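Local coordinates for protein Two-component response regulator, LuxR family (Aurantimonas sp., PDB 3CZ5) that probably regulates transcription by binding DNA as a two-component response regulator, of which this chain is the piece with the receiver domain, at residues A80-I84 / A118-L123. Residues are numbered along the deposited sequence; the frame is centred on the assembly and turned at random.
Sequences ARILI and AIEAIL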
ATOM      1  N   ALA A  80      -8.220   9.024  -1.908  1.00 18.81           N
ATOM      2  CA  ALA A  80      -7.537   8.066  -1.036  1.00 20.29           C
ATOM      3  C   ALA A  80      -6.153   7.688  -1.473  1.00 22.55           C
ATOM      4  O   ALA A  80      -5.952   7.255  -2.616  1.00 23.80           O
ATOM      5  CB  ALA A  80      -8.342   6.829  -0.899  1.00 19.79           C
ATOM      6  N   ARG A  81      -5.207   7.803  -0.546  1.00 22.73           N
ATOM      7  CA  ARG A  81      -3.864   7.356  -0.796  1.00 23.36           C
ATOM      8  C   ARG A  81      -3.619   5.878  -0.339  1.00 25.37           C
ATOM      9  O   ARG A  81      -3.414   5.607   0.871  1.00 27.54           O
ATOM     10  CB  ARG A  81      -2.894   8.327  -0.122  1.00 22.66           C
ATOM     11  CG  ARG A  81      -2.777   9.628  -0.830  1.00 35.79           C
ATOM     12  CD  ARG A  81      -2.357  10.707   0.108  1.00 23.92           C
ATOM     13  NE  ARG A  81      -1.636  11.810  -0.587  1.00 38.77           N
ATOM     14  CZ  ARG A  81      -1.388  13.043  -0.075  1.00 27.12           C
ATOM     15  NH1 ARG A  81      -1.838  13.358   1.153  1.00 38.62           N
ATOM     16  NH2 ARG A  81      -0.716  13.950  -0.791  1.00 37.56           N
ATOM     17  N   ILE A  82      -3.595   4.939  -1.288  1.00 23.84           N
ATOM     18  CA  ILE A  82      -3.285   3.548  -0.957  1.00 23.60           C
ATOM     19  C   ILE A  82      -1.942   3.040  -1.479  1.00 23.47           C
ATOM     20  O   ILE A  82      -1.644   3.208  -2.661  1.00 25.16           O
ATOM     21  CB  ILE A  82      -4.380   2.567  -1.514  1.00 24.83           C
ATOM     22  CG1 ILE A  82      -5.768   2.907  -0.955  1.00  7.09           C
ATOM     23  CG2 ILE A  82      -4.013   1.103  -1.212  1.00  7.21           C
ATOM     24  CD1 ILE A  82      -6.498   3.818  -1.827  1.00 25.68           C
ATOM     25  N   LEU A  83      -1.148   2.381  -0.631  1.00 21.79           N
ATOM     26  CA  LEU A  83       0.145   1.805  -1.038  1.00 19.92           C
ATOM     27  C   LEU A  83      -0.007   0.299  -1.080  1.00 21.09           C
ATOM     28  O   LEU A  83      -0.175  -0.331  -0.051  1.00 22.52           O
ATOM     29  CB  LEU A  83       1.207   2.184  -0.036  1.00 18.58           C
ATOM     30  CG  LEU A  83       2.524   1.401  -0.001  1.00 20.85           C
ATOM     31  CD1 LEU A  83       3.246   1.445  -1.274  1.00 21.73           C
ATOM     32  CD2 LEU A  83       3.571   2.022   0.914  1.00 19.96           C
ATOM     33  N   ILE A  84      -0.039  -0.319  -2.244  1.00 20.32           N
ATOM     34  CA  ILE A  84      -0.010  -1.764  -2.227  1.00 18.38           C
ATOM     35  C   ILE A  84       1.401  -2.179  -1.831  1.00 20.37           C
ATOM     36  O   ILE A  84       2.404  -1.613  -2.388  1.00 22.52           O
ATOM     37  CB  ILE A  84      -0.174  -2.372  -3.531  1.00 15.91           C
ATOM     38  CG1 ILE A  84      -1.583  -2.150  -4.099  1.00 29.89           C
ATOM     39  CG2 ILE A  84       0.106  -3.851  -3.291  1.00 29.85           C
ATOM     40  CD1 ILE A  84      -2.665  -1.817  -3.099  1.00 14.98           C
ATOM     41  N   ALA A 118       8.582   4.806   0.472  1.00 19.66           N
ATOM     42  CA  ALA A 118       7.320   4.844  -0.272  1.00 17.55           C
ATOM     43  C   ALA A 118       6.250   5.628   0.497  1.00 15.85           C
ATOM     44  O   ALA A 118       5.773   6.666   0.056  1.00 15.38           O
ATOM     45  CB  ALA A 118       6.842   3.461  -0.516  1.00 17.96           C
ATOM     46  N   ILE A 119       5.850   5.141   1.652  1.00 15.55           N
ATOM     47  CA  ILE A 119       4.923   5.933   2.457  1.00 17.88           C
ATOM     48  C   ILE A 119       5.276   7.478   2.467  1.00 19.91           C
ATOM     49  O   ILE A 119       4.385   8.337   2.294  1.00 19.38           O
ATOM     50  CB  ILE A 119       4.955   5.431   3.880  1.00 17.62           C
ATOM     51  CG1 ILE A 119       4.320   4.073   3.963  1.00 16.95           C
ATOM     52  CG2 ILE A 119       4.269   6.383   4.850  1.00 15.10           C
ATOM     53  CD1 ILE A 119       4.559   3.426   5.328  1.00 18.46           C
ATOM     54  N   GLU A 120       6.557   7.780   2.708  1.00 21.89           N
ATOM     55  CA  GLU A 120       7.074   9.131   2.759  1.00 25.21           C
ATOM     56  C   GLU A 120       6.766   9.894   1.476  1.00 27.90           C
ATOM     57  O   GLU A 120       6.224  11.011   1.525  1.00 30.25           O
ATOM     58  CB  GLU A 120       8.589   9.141   2.946  1.00 25.61           C
ATOM     59  CG  GLU A 120       9.055   8.373   4.159  1.00 25.32           C
ATOM     60  CD  GLU A 120      10.181   9.090   4.945  1.00 27.42           C
ATOM     61  OE1 GLU A 120       9.912   9.474   6.130  1.00 25.20           O
ATOM     62  OE2 GLU A 120      11.315   9.261   4.377  1.00 25.11           O
ATOM     63  N   ALA A 121       7.114   9.301   0.339  1.00 27.09           N
ATOM     64  CA  ALA A 121       6.898   9.912  -0.976  1.00 25.92           C
ATOM     65  C   ALA A 121       5.484  10.039  -1.398  1.00 25.43           C
ATOM     66  O   ALA A 121       5.184  10.917  -2.203  1.00 26.05           O
ATOM     67  CB  ALA A 121       7.560   9.119  -2.022  1.00 25.77           C
ATOM     68  N   ILE A 122       4.644   9.091  -0.989  1.00 24.92           N
ATOM     69  CA  ILE A 122       3.240   9.140  -1.360  1.00 25.13           C
ATOM     70  C   ILE A 122       2.623  10.370  -0.670  1.00 25.37           C
ATOM     71  O   ILE A 122       1.862  11.173  -1.288  1.00 24.15           O
ATOM     72  CB  ILE A 122       2.503   7.866  -0.963  1.00 25.79           C
ATOM     73  CG1 ILE A 122       2.528   6.888  -2.112  1.00  8.86           C
ATOM     74  CG2 ILE A 122       1.070   8.140  -0.781  1.00  5.31           C
ATOM     75  CD1 ILE A 122       2.705   5.424  -1.651  1.00 27.69           C
ATOM     76  N   LEU A 123       2.984  10.518   0.615  1.00 25.46           N
ATOM     77  CA  LEU A 123       2.516  11.633   1.455  1.00 23.86           C
ATOM     78  C   LEU A 123       3.098  12.957   0.972  1.00 24.40           C
ATOM     79  O   LEU A 123       2.673  14.057   1.361  1.00 23.80           O
ATOM     80  CB  LEU A 123       2.904  11.370   2.894  1.00 21.40           C
ATOM     81  CG  LEU A 123       2.085  10.277   3.558  1.00  2.00           C
ATOM     82  CD1 LEU A 123       2.406  10.047   5.009  1.00 20.30           C
ATOM     83  CD2 LEU A 123       0.603  10.653   3.504  1.00 21.00           C
TER
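Leu83 drives its forked end into the last turns of helix 114-122, where its two methyls share Ala118 CB. CD2 is the nearer, 3.8 Å from Ala118 CB and equally near Ile119 CG1, whose side chain runs roughly at right angles to the leucine. CD1 also meets Ile122 CD1, at 4.0 Å, and this isoleucine methyl rests on Leu83 CB as well. With its CG anti to the backbone N (chi1 163°), Leu83 directs the fork at the helix. Strand 82-86 is central in the parallel sheet of the CheY-like receiver fold, and the helix packs across one sheet face, residues 118-122 running roughly antiparallel to 82-84, at 149°; Ile54 and Val106 of the flanking strands extend the apolar layer, whereas Ile82 points to the other face and helix 66-76. Nearer the helix C-terminus, Arg81 and Ile122 pass in opposite directions, Arg81 CB lying 4.0 Å from Ile122 CG2. The extended arginine chain brings the rim of its guanidinium over the Leu123 backbone, while NE stays 3.6 Å from Ile122 O, too long for a hydrogen bond. Replacing Arg81 with alanine removes the chain beyond CB and is likely to leave Ile122 CG2 less covered and the backbone of Leu123 without the guanidinium beside it.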